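Local structure of putative oxidoreductase with NAD(P)-binding Rossmann-fold domain (Clostridium difficile, 3UUW) at residues Lys20-Ile25 / Phe71-Thr76; Ile85-Gly90 / Ile110-Lys115; Val122-Arg127 / Val171-Leu176; Ile235-Val238 / Leu244-Glu247; Lys239-Leu244 / Lys265-Glu270. The protein is a putative oxidoreductase of the Gfo/Idh/MocA family, probably using a nicotinamide adenine dinucleotide cofactor, NAD(P), bound by its Rossmann-fold domain; its substrate is not established. One frame throughout, in Å; residues are numbered along the deposited sequence.

Interaction 1. Residues Lys20-Ile25 / Phe71-Thr76; sequences KAYLPI and FLHSST
Tyr22, on helix 16-26, lays its ring against the imidazole of His73, which directly follows strand 69-72. From CB outward the same partner is met again and again: CB lies 3.7 Å from His73 NE2, CG is 3.3 Å from His73 CE1, and CD2 comes closest, 3.2 Å from that CE1. Farther out, CE2 passes His73 ND1 at 3.6 Å, while on the other flank CD1 approaches Phe71 CD2 at 4.2 Å. The tip leaves this pair: Tyr22 OH is hydrogen-bonded to Tyr94 and Asp96. With CG anti to the carbonyl carbon (chi1 -65°), the ring projects from the helix toward the sheet and presents one face to His73 CE1. Centroids 4.1 Å apart and planes inclined by 25° define an offset stack. His73 CE1 sits over the rim of the tyrosine ring rather than over its centre. The His73 side chain also touches Ala18 of the glycine-rich GxGxxA sequence, consistent with the nucleotide-binding turn of a Rossmann fold. Asp96 is hydrogen-bonded to both stacked residues, OD1 to Tyr22 OH and OD2 to His73 ND1, so one carboxylate ties the two rings together and probably limits their rotation.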
# COMPACT_ATOMS: atom_id res chain seq x y z
N LYS A 20 -3.43 19.52 -22.94
CA LYS A 20 -3.64 18.43 -21.99
C LYS A 20 -4.52 18.77 -20.78
O LYS A 20 -5.16 17.86 -20.24
CB LYS A 20 -2.30 17.85 -21.50
CG LYS A 20 -1.58 18.69 -20.48
CD LYS A 20 -0.27 18.02 -20.08
CE LYS A 20 0.47 18.84 -19.06
NZ LYS A 20 1.74 18.17 -18.67
N ALA A 21 -4.54 20.04 -20.37
CA ALA A 21 -5.22 20.47 -19.11
C ALA A 21 -6.49 21.27 -19.28
O ALA A 21 -7.28 21.39 -18.30
CB ALA A 21 -4.25 21.28 -18.24
N TYR A 22 -6.69 21.86 -20.47
CA TYR A 22 -7.85 22.73 -20.72
C TYR A 22 -8.75 22.33 -21.86
O TYR A 22 -9.97 22.18 -21.65
CB TYR A 22 -7.41 24.19 -20.85
CG TYR A 22 -6.83 24.69 -19.56
CD1 TYR A 22 -7.67 25.11 -18.53
CD2 TYR A 22 -5.47 24.67 -19.33
CE1 TYR A 22 -7.15 25.57 -17.32
CE2 TYR A 22 -4.93 25.12 -18.12
CZ TYR A 22 -5.77 25.55 -17.12
OH TYR A 22 -5.26 26.01 -15.92
N LEU A 23 -8.18 22.13 -23.06
CA LEU A 23 -8.96 21.73 -24.23
C LEU A 23 -9.83 20.50 -23.95
O LEU A 23 -11.02 20.50 -24.32
CB LEU A 23 -8.07 21.55 -25.47
CG LEU A 23 -7.67 22.87 -26.15
CD1 LEU A 23 -6.52 22.71 -27.11
CD2 LEU A 23 -8.91 23.50 -26.83
N PRO A 24 -9.27 19.48 -23.25
CA PRO A 24 -10.14 18.30 -23.06
C PRO A 24 -11.43 18.57 -22.29
O PRO A 24 -12.40 17.85 -22.48
CB PRO A 24 -9.23 17.32 -22.31
CG PRO A 24 -7.84 17.69 -22.79
CD PRO A 24 -7.89 19.19 -22.81
N ILE A 25 -11.44 19.59 -21.45
CA ILE A 25 -12.68 19.91 -20.73
C ILE A 25 -13.51 20.99 -21.44
O ILE A 25 -14.76 20.87 -21.55
CB ILE A 25 -12.42 20.25 -19.25
CG1 ILE A 25 -11.30 21.26 -19.11
CG2 ILE A 25 -12.09 19.00 -18.49
CD1 ILE A 25 -10.75 21.43 -17.67
N PHE A 71 -9.48 32.21 -22.06
CA PHE A 71 -8.53 31.32 -21.36
C PHE A 71 -7.19 31.53 -22.08
O PHE A 71 -7.07 31.31 -23.29
CB PHE A 71 -8.97 29.84 -21.42
CG PHE A 71 -10.00 29.48 -20.40
CD1 PHE A 71 -11.32 29.82 -20.56
CD2 PHE A 71 -9.63 28.75 -19.28
CE1 PHE A 71 -12.26 29.48 -19.62
CE2 PHE A 71 -10.58 28.42 -18.32
CZ PHE A 71 -11.88 28.78 -18.49
N LEU A 72 -6.22 32.03 -21.33
CA LEU A 72 -4.89 32.36 -21.84
C LEU A 72 -3.83 31.38 -21.30
O LEU A 72 -3.59 31.30 -20.09
CB LEU A 72 -4.54 33.79 -21.42
CG LEU A 72 -3.16 34.28 -21.79
CD1 LEU A 72 -2.98 34.31 -23.30
CD2 LEU A 72 -2.95 35.67 -21.19
N HIS A 73 -3.21 30.65 -22.21
CA HIS A 73 -2.25 29.61 -21.82
C HIS A 73 -0.92 29.85 -22.49
O HIS A 73 -0.22 28.91 -22.84
CB HIS A 73 -2.79 28.21 -22.18
CG HIS A 73 -4.20 27.98 -21.73
ND1 HIS A 73 -4.55 27.90 -20.40
CD2 HIS A 73 -5.34 27.82 -22.43
CE1 HIS A 73 -5.86 27.72 -20.30
NE2 HIS A 73 -6.36 27.67 -21.52
N SER A 74 -0.55 31.12 -22.63
CA SER A 74 0.73 31.50 -23.25
C SER A 74 1.88 31.51 -22.25
O SER A 74 1.69 31.34 -21.05
CB SER A 74 0.60 32.88 -23.90
OG SER A 74 0.45 33.90 -22.93
N SER A 75 3.10 31.70 -22.76
CA SER A 75 4.27 31.71 -21.92
C SER A 75 4.20 32.85 -20.93
O SER A 75 3.71 33.92 -21.26
CB SER A 75 5.53 31.89 -22.76
OG SER A 75 5.57 33.17 -23.36
N THR A 76 4.74 32.62 -19.74
CA THR A 76 4.71 33.60 -18.68
C THR A 76 5.17 34.99 -19.11
O THR A 76 4.57 35.98 -18.74
CB THR A 76 5.60 33.16 -17.52
OG1 THR A 76 5.12 31.91 -17.02
CG2 THR A 76 5.59 34.19 -16.40

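Interaction 2. Residues Ile85-Gly90 / Ile110-Lys115; sequences ILLNLG and IELSTK
The flat amide of Asn88 has Leu112 CD2 over one face, 3.9 Å from Asn88 ND2, while Leu112 CD1 lies beside the oxygen, 3.7 Å from Asn88 OD1; the two side chains cross at about a right angle. These are van der Waals contacts at the more exposed margin of the interface. The oxygen's polar partner is a water, which donates to Asn88 OD1 at 2.9 Å and accepts from Lys115 NZ at 2.7 Å, bridging the two helices on their solvent side.

Deeper in, Leu87 faces the second helix. Its CB touches Leu112 CD2 at 3.8 Å, and its branches CD1 and CD2 both abut Ser113 CB, each 4.0 Å from that carbon. Leu112 has CG anti to the backbone N (chi1 -179°), which puts CD2 against Leu87 CB and both methyls against the Asn88 amide. Ser113 offers carbon to this contact because its hydroxyl is turned back to its own helix, OG donating to Ile110 O at 2.7 Å. That carbonyl also receives Thr114 N, so the oxygen accepts two bonds, the helical one included.

Leu87 also packs on Val93 of strand 92-95 and on Leu118, which places the apolar side of the contact next to the parallel sheet. The first helix ends in a Schellman motif with Gly90 at positive phi. Two neighbouring helices, 79-88 and 103-116, packed beside the parallel strands are characteristic of the Rossmann fold.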
# COMPACT_ATOMS: atom_id res chain seq x y z
N ILE A 85 -3.91 44.08 -23.28
CA ILE A 85 -4.76 44.17 -24.49
C ILE A 85 -6.18 43.62 -24.24
O ILE A 85 -7.18 44.27 -24.57
CB ILE A 85 -4.12 43.39 -25.65
CG1 ILE A 85 -2.85 44.11 -26.13
CG2 ILE A 85 -5.12 43.21 -26.80
CD1 ILE A 85 -2.00 43.28 -27.07
N LEU A 86 -6.26 42.45 -23.61
CA LEU A 86 -7.53 41.77 -23.39
C LEU A 86 -8.46 42.54 -22.46
O LEU A 86 -9.63 42.73 -22.76
CB LEU A 86 -7.28 40.36 -22.84
CG LEU A 86 -6.58 39.38 -23.79
CD1 LEU A 86 -6.33 38.00 -23.12
CD2 LEU A 86 -7.41 39.22 -25.06
N LEU A 87 -7.91 42.99 -21.34
CA LEU A 87 -8.69 43.76 -20.38
C LEU A 87 -9.18 45.06 -21.03
O LEU A 87 -10.32 45.47 -20.83
CB LEU A 87 -7.88 44.02 -19.10
CG LEU A 87 -7.52 42.80 -18.27
CD1 LEU A 87 -6.57 43.19 -17.13
CD2 LEU A 87 -8.76 42.09 -17.74
N ASN A 88 -8.35 45.68 -21.85
CA ASN A 88 -8.76 46.92 -22.49
C ASN A 88 -9.83 46.70 -23.57
O ASN A 88 -10.57 47.64 -23.90
CB ASN A 88 -7.55 47.70 -23.00
CG ASN A 88 -6.90 48.49 -21.89
OD1 ASN A 88 -7.58 49.13 -21.10
ND2 ASN A 88 -5.58 48.47 -21.84
N LEU A 89 -9.92 45.47 -24.08
CA LEU A 89 -10.96 45.08 -25.02
C LEU A 89 -12.22 44.52 -24.32
O LEU A 89 -13.16 44.10 -24.99
CB LEU A 89 -10.42 44.07 -26.05
CG LEU A 89 -9.56 44.65 -27.17
CD1 LEU A 89 -8.89 43.52 -27.94
CD2 LEU A 89 -10.41 45.55 -28.10
N GLY A 90 -12.23 44.54 -22.99
CA GLY A 90 -13.44 44.22 -22.22
C GLY A 90 -13.73 42.75 -21.99
O GLY A 90 -14.88 42.38 -21.76
N ILE A 110 -4.18 43.74 -12.13
CA ILE A 110 -5.30 43.60 -11.20
C ILE A 110 -6.10 44.89 -11.15
O ILE A 110 -7.35 44.89 -11.20
CB ILE A 110 -4.82 43.14 -9.78
CG1 ILE A 110 -4.37 41.67 -9.84
CG2 ILE A 110 -5.96 43.34 -8.72
CD1 ILE A 110 -3.40 41.27 -8.68
N GLU A 111 -5.40 46.02 -11.04
CA GLU A 111 -6.11 47.29 -10.97
C GLU A 111 -6.85 47.58 -12.27
O GLU A 111 -8.00 48.05 -12.24
CB GLU A 111 -5.19 48.44 -10.59
CG GLU A 111 -4.66 48.31 -9.17
CD GLU A 111 -5.76 48.09 -8.14
OE1 GLU A 111 -6.77 48.82 -8.18
OE2 GLU A 111 -5.61 47.17 -7.28
N LEU A 112 -6.23 47.28 -13.40
CA LEU A 112 -6.91 47.45 -14.70
C LEU A 112 -8.19 46.60 -14.74
O LEU A 112 -9.26 47.10 -15.13
CB LEU A 112 -5.97 47.11 -15.86
CG LEU A 112 -6.54 47.27 -17.26
CD1 LEU A 112 -7.07 48.67 -17.50
CD2 LEU A 112 -5.47 46.90 -18.32
N SER A 113 -8.11 45.36 -14.28
CA SER A 113 -9.28 44.48 -14.28
C SER A 113 -10.41 45.04 -13.40
O SER A 113 -11.57 45.07 -13.79
CB SER A 113 -8.89 43.05 -13.86
OG SER A 113 -8.73 42.93 -12.44
N THR A 114 -10.07 45.56 -12.23
CA THR A 114 -11.10 46.08 -11.34
C THR A 114 -11.74 47.38 -11.91
O THR A 114 -12.95 47.58 -11.81
CB THR A 114 -10.56 46.24 -9.91
OG1 THR A 114 -9.49 47.16 -9.90
CG2 THR A 114 -10.11 44.93 -9.35
N LYS A 115 -10.93 48.23 -12.55
CA LYS A 115 -11.45 49.42 -13.20
C LYS A 115 -12.48 49.04 -14.27
O LYS A 115 -13.52 49.72 -14.41
CB LYS A 115 -10.30 50.18 -13.86
CG LYS A 115 -10.72 51.38 -14.70
CD LYS A 115 -9.56 51.80 -15.60
CE LYS A 115 -9.96 52.89 -16.57
NZ LYS A 115 -8.86 53.13 -17.55
O HOH W 1 -8.20 51.51 -19.59

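Interaction 3. Residues Val122-Arg127 / Val171-Leu176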
# COMPACT_ATOMS: atom_id res chain seq x y z
N VAL A 122 -6.11 33.64 -11.80
CA VAL A 122 -4.91 32.84 -12.02
C VAL A 122 -5.23 31.39 -11.70
O VAL A 122 -5.90 31.07 -10.70
CB VAL A 122 -3.72 33.35 -11.19
CG1 VAL A 122 -2.53 32.42 -11.31
CG2 VAL A 122 -3.36 34.81 -11.64
N GLY A 123 -4.72 30.50 -12.55
CA GLY A 123 -5.05 29.08 -12.52
C GLY A 123 -4.36 28.24 -11.47
O GLY A 123 -3.56 27.31 -11.80
N PHE A 124 -4.66 28.52 -10.21
CA PHE A 124 -4.13 27.70 -9.13
C PHE A 124 -5.08 26.53 -8.95
O PHE A 124 -5.91 26.50 -8.03
CB PHE A 124 -3.93 28.52 -7.84
CG PHE A 124 -2.78 29.49 -7.92
CD1 PHE A 124 -1.47 29.03 -8.04
CD2 PHE A 124 -3.00 30.85 -7.85
CE1 PHE A 124 -0.45 29.90 -8.14
CE2 PHE A 124 -1.95 31.72 -7.94
CZ PHE A 124 -0.68 31.25 -8.07
N ASN A 125 -4.96 25.55 -9.85
CA ASN A 125 -5.88 24.42 -9.87
C ASN A 125 -5.97 23.63 -8.57
O ASN A 125 -7.03 23.06 -8.25
CB ASN A 125 -5.58 23.48 -11.04
CG ASN A 125 -4.18 22.97 -11.01
OD1 ASN A 125 -3.24 23.74 -11.23
ND2 ASN A 125 -4.01 21.68 -10.67
N ARG A 126 -4.88 23.59 -7.80
CA ARG A 126 -4.86 22.80 -6.58
C ARG A 126 -5.90 23.28 -5.55
O ARG A 126 -6.40 22.48 -4.77
CB ARG A 126 -3.44 22.75 -6.02
CG ARG A 126 -2.54 21.88 -6.83
CD ARG A 126 -1.09 22.17 -6.58
NE ARG A 126 -0.28 21.23 -7.32
CZ ARG A 126 -0.12 21.25 -8.63
NH1 ARG A 126 -0.67 22.21 -9.38
NH2 ARG A 126 0.63 20.31 -9.21
N ARG A 127 -6.27 24.57 -5.59
CA ARG A 127 -7.33 25.08 -4.71
C ARG A 127 -8.70 24.46 -5.02
O ARG A 127 -9.65 24.59 -4.23
CB ARG A 127 -7.41 26.59 -4.79
CG ARG A 127 -6.15 27.33 -4.43
CD ARG A 127 -6.50 28.77 -4.15
NE ARG A 127 -5.36 29.66 -4.08
CZ ARG A 127 -5.43 30.94 -3.68
NH1 ARG A 127 -6.57 31.44 -3.22
NH2 ARG A 127 -4.35 31.70 -3.69
N VAL A 171 3.37 24.75 -4.75
CA VAL A 171 3.58 24.29 -3.38
C VAL A 171 3.27 25.43 -2.38
O VAL A 171 2.51 25.26 -1.41
CB VAL A 171 5.02 23.72 -3.21
CG1 VAL A 171 5.27 23.32 -1.75
CG2 VAL A 171 5.23 22.52 -4.13
N ILE A 172 3.86 26.60 -2.64
CA ILE A 172 3.66 27.79 -1.79
C ILE A 172 2.21 28.22 -1.81
O ILE A 172 1.63 28.49 -0.77
CB ILE A 172 4.59 28.93 -2.22
CG1 ILE A 172 6.05 28.52 -2.03
CG2 ILE A 172 4.29 30.25 -1.44
CD1 ILE A 172 6.40 28.01 -0.61
N ASP A 173 1.59 28.29 -2.99
CA ASP A 173 0.19 28.71 -3.01
C ASP A 173 -0.71 27.75 -2.23
O ASP A 173 -1.61 28.17 -1.51
CB ASP A 173 -0.36 28.83 -4.43
CG ASP A 173 -1.75 29.45 -4.44
OD1 ASP A 173 -1.84 30.69 -4.24
OD2 ASP A 173 -2.73 28.70 -4.60
N THR A 174 -0.49 26.45 -2.40
CA THR A 174 -1.30 25.46 -1.67
C THR A 174 -1.10 25.63 -0.16
O THR A 174 -2.06 25.57 0.62
CB THR A 174 -1.00 24.06 -2.15
OG1 THR A 174 -1.20 23.97 -3.56
CG2 THR A 174 -1.87 23.04 -1.41
N ALA A 175 0.14 25.87 0.25
CA ALA A 175 0.48 26.11 1.64
C ALA A 175 -0.31 27.30 2.21
O ALA A 175 -0.88 27.20 3.29
CB ALA A 175 1.98 26.33 1.80
N LEU A 176 -0.31 28.42 1.49
CA LEU A 176 -0.93 29.63 1.97
C LEU A 176 -2.45 29.45 2.02
O LEU A 176 -3.11 29.96 2.93
CB LEU A 176 -0.51 30.84 1.13
CG LEU A 176 0.99 31.21 1.16
CD1 LEU A 176 1.22 32.41 0.28
CD2 LEU A 176 1.48 31.47 2.56
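Asp173 and Arg127 meet with their flat groups nearly coplanar, the guanidinium and carboxylate planes only 19° apart although the two side chains cross at about a right angle. The grip is side-on and bidentate. Arg127 NE donates to Asp173 OD2 at 2.8 Å in a nearly straight bond, and Arg127 NH2 donates to Asp173 OD1, also at 2.8 Å. Each carboxylate oxygen uses its syn lone pair, and both lie close to the guanidinium plane. The extended chain of Arg127 from CG to NE brings this edge of the group level with the acid.

Phe124 is nearly parallel to the same carboxylate, with planes 12° apart, but lies over its face. Asp173 CG lies 3.6 Å above the ring plane, displaced toward the rim, and Asp173 OD2 comes within 3.4 Å of Phe124 CG. The aspartate's CB joins in as a CH-pi contact over the ring face, 4.1 Å from the Phe124 centroid. Asp173 has CG anti to the backbone N (chi1 -172°), an orientation that sets one carboxylate face on the phenyl ring and turns both oxygens to the arginine edge. Alongside, the aliphatic part of Arg126 crosses Thr174, CD lying 3.5 Å from Thr174 OG1, while Arg126 NE forms a salt bridge with Glu225 and Thr174 OG1 bonds to His170 O.

Helix 160-179 is thereby tied to the segment following the last strand of the Rossmann sheet. Since Arg127 NH1 also pairs with Glu292, the guanidinium is held by two acids, and the buried carboxylate of Asp173, doubly bonded in plane and covered on one face, probably remains ionised.

Interaction 4. Residues Ile235-Val238 / Leu244-Glu247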
# COMPACT_ATOMS: atom_id res chain seq x y z
N ILE A 235 -4.27 11.85 10.87
CA ILE A 235 -3.35 12.24 9.81
C ILE A 235 -4.16 12.11 8.52
O ILE A 235 -4.86 11.11 8.33
CB ILE A 235 -2.11 11.37 9.68
CG1 ILE A 235 -1.32 11.33 11.00
CG2 ILE A 235 -1.24 11.91 8.57
CD1 ILE A 235 -0.10 10.39 10.98
N GLN A 236 -4.10 13.13 7.67
CA GLN A 236 -4.72 13.04 6.35
C GLN A 236 -3.62 13.26 5.31
O GLN A 236 -2.78 14.14 5.46
CB GLN A 236 -5.78 14.11 6.12
CG GLN A 236 -6.98 14.11 7.08
CD GLN A 236 -7.65 15.50 7.18
OE1 GLN A 236 -7.12 16.41 7.81
NE2 GLN A 236 -8.81 15.63 6.59
N ARG A 237 -3.64 12.48 4.24
CA ARG A 237 -2.69 12.70 3.16
C ARG A 237 -3.39 12.57 1.83
O ARG A 237 -4.28 11.72 1.65
CB ARG A 237 -1.55 11.69 3.13
CG ARG A 237 -0.98 11.27 4.44
CD ARG A 237 0.31 10.45 4.18
NE ARG A 237 0.85 10.11 5.46
CZ ARG A 237 0.42 9.11 6.20
NH1 ARG A 237 -0.53 8.28 5.75
NH2 ARG A 237 0.95 8.91 7.38
N VAL A 238 -2.96 13.38 0.87
CA VAL A 238 -3.42 13.21 -0.50
C VAL A 238 -2.16 13.06 -1.34
O VAL A 238 -1.28 13.91 -1.28
CB VAL A 238 -4.30 14.36 -1.02
CG1 VAL A 238 -4.62 14.16 -2.49
CG2 VAL A 238 -5.57 14.43 -0.24
N LEU A 244 -6.51 9.46 -1.38
CA LEU A 244 -6.69 10.08 -0.07
C LEU A 244 -6.52 9.03 1.04
O LEU A 244 -7.17 7.97 1.01
CB LEU A 244 -8.04 10.77 0.00
CG LEU A 244 -8.34 11.70 1.19
CD1 LEU A 244 -9.40 12.73 0.82
CD2 LEU A 244 -8.75 10.91 2.38
N GLU A 245 -5.61 9.30 1.98
CA GLU A 245 -5.36 8.41 3.10
C GLU A 245 -5.71 9.11 4.40
O GLU A 245 -5.41 10.29 4.57
CB GLU A 245 -3.89 8.02 3.18
CG GLU A 245 -3.36 7.30 1.97
CD GLU A 245 -1.91 6.89 2.10
OE1 GLU A 245 -1.22 7.35 3.03
OE2 GLU A 245 -1.45 6.10 1.25
N ILE A 246 -6.33 8.37 5.32
CA ILE A 246 -6.64 8.89 6.63
C ILE A 246 -6.18 7.89 7.67
O ILE A 246 -6.54 6.72 7.61
CB ILE A 246 -8.14 9.14 6.82
CG1 ILE A 246 -8.68 10.08 5.76
CG2 ILE A 246 -8.42 9.72 8.22
CD1 ILE A 246 -10.19 10.25 5.78
N GLU A 247 -5.38 8.37 8.62
CA GLU A 247 -4.95 7.54 9.75
C GLU A 247 -5.71 8.06 10.95
O GLU A 247 -5.57 9.22 11.34
CB GLU A 247 -3.44 7.54 9.92
CG GLU A 247 -2.73 7.20 8.62
CD GLU A 247 -1.47 6.35 8.76
OE1 GLU A 247 -1.48 5.39 9.56
OE2 GLU A 247 -0.50 6.62 8.01
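A beta hairpin of the C-terminal domain brings Ile235-Val238 and Leu244-Glu247 together as antiparallel neighbours, their axes 4.7 Å apart and their directions at 168°. Two hydrogen-bonded pairs fix the register: Arg237 N reaches Glu245 O at 2.8 Å and Glu245 N returns to Arg237 O, and the same exchange links Ile235 with Glu247. On the face carrying Ile235, Arg237, Glu245 and Glu247, one guanidinium joins two acids. Arg237 NH1 and NH2 both point end-on at Glu247 OE2, each 2.8 Å away and in the guanidinium plane, though the carboxylate is turned 66° from that plane. NH1 also donates to Glu245 OE1 at 3.0 Å, meeting an almost perpendicular carboxylate; all three bonds are bent. Arg237 NE has a third acid, Glu228, on the adjoining strand, and Glu245 OE2 pairs with Lys239. A bend at chi2 helps bring Glu247 OE2 to the guanidinium edge. On the reverse face Val238 CG2 meets Leu244 CG at 4.1 Å. Ser220, Leu224 and Thr222 of a neighbouring subunit pack on Ile235, Arg237 and Glu247 respectively. This is an antiparallel hairpin within the mixed sheet of the C-terminal domain, with helix 130-138 on its Val238/Leu244 face and another subunit on its charged face.

Interaction 5. Residues Lys239-Leu244 / Lys265-Glu270; sequences KNLNVL and KQKGFE
Asn242 and Gln266 are joined amide to amide by a bond that misses the acceptor's lone pairs: Asn242 ND2 donates to Gln266 OE1 at 3.1 Å from 39° above the carbonyl plane. The donor nonetheless keeps the acceptor in its own amide plane, and the two amides are inclined by 58°. Gln266 OE1 also lies 3.2 Å from Asn242 CB. This approach follows from the asparagine's chi1 of 71°, with CG between the backbone N and the carbonyl carbon. The other end of the glutamine is held by Val261 O, which accepts from NE2.

Asn242 and Val243 both face Lys239 in a classic beta bulge at the hairpin's turn, and Leu241, at positive phi, points to the helix end. Its CD2 rests 3.7 Å from Lys267 CA and 3.9 Å from Lys267 CB. Lys267 NZ donates to a water near Asn240 O and Gln266 OE1; it also bonds to Ala259 O of the second subunit and makes a cation-pi contact with Trp260 of that subunit. A second water donates to Leu241 O at 2.6 Å and to Gln266 O at 2.9 Å. These facing carbonyls, both acceptors, need its two hydrogens to be joined, so the turn-helix junction is partly water-mediated.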
# COMPACT_ATOMS: atom_id res chain seq x y z
N LYS A 239 -2.07 11.96 -2.08
CA LYS A 239 -0.92 11.65 -2.89
C LYS A 239 -1.26 11.78 -4.36
O LYS A 239 -2.27 11.24 -4.83
CB LYS A 239 -0.44 10.22 -2.62
CG LYS A 239 0.03 9.99 -1.21
CD LYS A 239 0.48 8.53 -1.03
CE LYS A 239 1.06 8.27 0.35
NZ LYS A 239 1.45 6.84 0.47
N ASN A 240 -0.41 12.49 -5.08
CA ASN A 240 -0.56 12.72 -6.53
C ASN A 240 -1.95 13.22 -6.93
O ASN A 240 -2.47 12.89 -8.02
CB ASN A 240 -0.19 11.43 -7.29
CG ASN A 240 1.27 11.05 -7.11
OD1 ASN A 240 2.12 11.90 -6.89
ND2 ASN A 240 1.56 9.77 -7.27
N LEU A 241 -2.53 14.02 -6.04
CA LEU A 241 -3.85 14.63 -6.20
C LEU A 241 -5.01 13.66 -6.32
O LEU A 241 -6.16 14.11 -6.52
CB LEU A 241 -3.87 15.61 -7.39
CG LEU A 241 -2.91 16.78 -7.33
CD1 LEU A 241 -1.54 16.38 -7.71
CD2 LEU A 241 -3.38 17.95 -8.25
N ASN A 242 -4.77 12.36 -6.16
CA ASN A 242 -5.82 11.41 -6.49
C ASN A 242 -6.01 10.18 -5.62
O ASN A 242 -6.85 9.32 -5.92
CB ASN A 242 -5.74 11.04 -7.98
CG ASN A 242 -4.54 10.17 -8.30
OD1 ASN A 242 -3.81 9.74 -7.40
ND2 ASN A 242 -4.35 9.87 -9.59
N VAL A 243 -5.24 10.11 -4.53
CA VAL A 243 -5.44 9.08 -3.53
C VAL A 243 -5.48 9.76 -2.16
O VAL A 243 -4.64 10.60 -1.89
CB VAL A 243 -4.33 8.04 -3.55
CG1 VAL A 243 -4.49 7.06 -2.36
CG2 VAL A 243 -4.36 7.28 -4.89
N LEU A 244 -6.51 9.46 -1.38
CA LEU A 244 -6.69 10.08 -0.07
C LEU A 244 -6.52 9.03 1.04
O LEU A 244 -7.17 7.97 1.01
CB LEU A 244 -8.04 10.77 0.00
CG LEU A 244 -8.34 11.70 1.19
CD1 LEU A 244 -9.40 12.73 0.82
CD2 LEU A 244 -8.75 10.91 2.38
N LYS A 265 -10.59 16.47 -13.64
CA LYS A 265 -11.45 16.60 -12.48
C LYS A 265 -10.60 16.32 -11.24
O LYS A 265 -10.67 17.06 -10.24
CB LYS A 265 -12.61 15.61 -12.58
CG LYS A 265 -13.56 15.63 -11.37
CD LYS A 265 -14.38 16.91 -11.27
CE LYS A 265 -15.40 16.81 -10.17
NZ LYS A 265 -16.27 18.04 -10.11
N GLN A 266 -9.79 15.27 -11.29
CA GLN A 266 -8.93 14.93 -10.15
C GLN A 266 -8.02 16.07 -9.76
O GLN A 266 -7.86 16.34 -8.59
CB GLN A 266 -8.02 13.74 -10.46
CG GLN A 266 -8.71 12.42 -10.71
CD GLN A 266 -7.72 11.37 -11.20
OE1 GLN A 266 -6.52 11.51 -11.05
NE2 GLN A 266 -8.24 10.34 -11.89
N LYS A 267 -7.40 16.72 -10.75
CA LYS A 267 -6.37 17.72 -10.47
C LYS A 267 -6.93 19.10 -10.18
O LYS A 267 -6.20 19.98 -9.73
CB LYS A 267 -5.40 17.80 -11.62
CG LYS A 267 -4.63 16.49 -11.88
CD LYS A 267 -3.88 16.61 -13.18
CE LYS A 267 -3.32 15.30 -13.71
NZ LYS A 267 -2.46 14.58 -12.71
N GLY A 268 -8.24 19.30 -10.39
CA GLY A 268 -8.85 20.59 -10.11
C GLY A 268 -9.05 21.48 -11.33
O GLY A 268 -9.67 22.54 -11.24
N PHE A 269 -8.53 21.07 -12.48
CA PHE A 269 -8.67 21.88 -13.70
C PHE A 269 -10.13 22.00 -14.14
O PHE A 269 -10.55 23.04 -14.63
CB PHE A 269 -7.83 21.33 -14.84
CG PHE A 269 -6.37 21.49 -14.64
CD1 PHE A 269 -5.78 22.75 -14.78
CD2 PHE A 269 -5.57 20.43 -14.26
CE1 PHE A 269 -4.44 22.93 -14.60
CE2 PHE A 269 -4.21 20.59 -14.05
CZ PHE A 269 -3.62 21.85 -14.22
N GLU A 270 -10.90 20.92 -14.00
CA GLU A 270 -12.28 20.95 -14.39
C GLU A 270 -13.09 21.94 -13.54
O GLU A 270 -13.80 22.80 -14.07
CB GLU A 270 -12.89 19.52 -14.37
CG GLU A 270 -14.33 19.48 -14.76
CD GLU A 270 -14.84 18.08 -15.05
OE1 GLU A 270 -16.05 17.86 -14.91
OE2 GLU A 270 -14.06 17.22 -15.46
O HOH W 2 -4.15 13.56 -10.45
O HOH W 3 -8.68 14.87 -6.28

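How the interactions relate
Along the chain, interactions 1 and 2 come first, both in the Rossmann-fold domain, with centres 20 Å apart on successive elements, strand 69-72 and helix 79-88. Interaction 3 follows, near the chain's centre, linking the segment after the last Rossmann strand to helix 160-179 of the C-terminal domain. Interactions 4 and 5 share Leu244 and strand 243-248 and lie 14 Å apart between centres; the Lys239-Glu245 salt bridge also connects them. Interaction 5 is the meeting point: Phe269 packs on Tyr22 and Ile25 of interaction 1, and Asn125 of interaction 3 probably bonds to Lys267 O. Interaction 5 thus touches both 1 and 3, which do not touch each other, whereas 2 and 4, about 41 Å apart between centres, lie on opposite sides of the chain's centre.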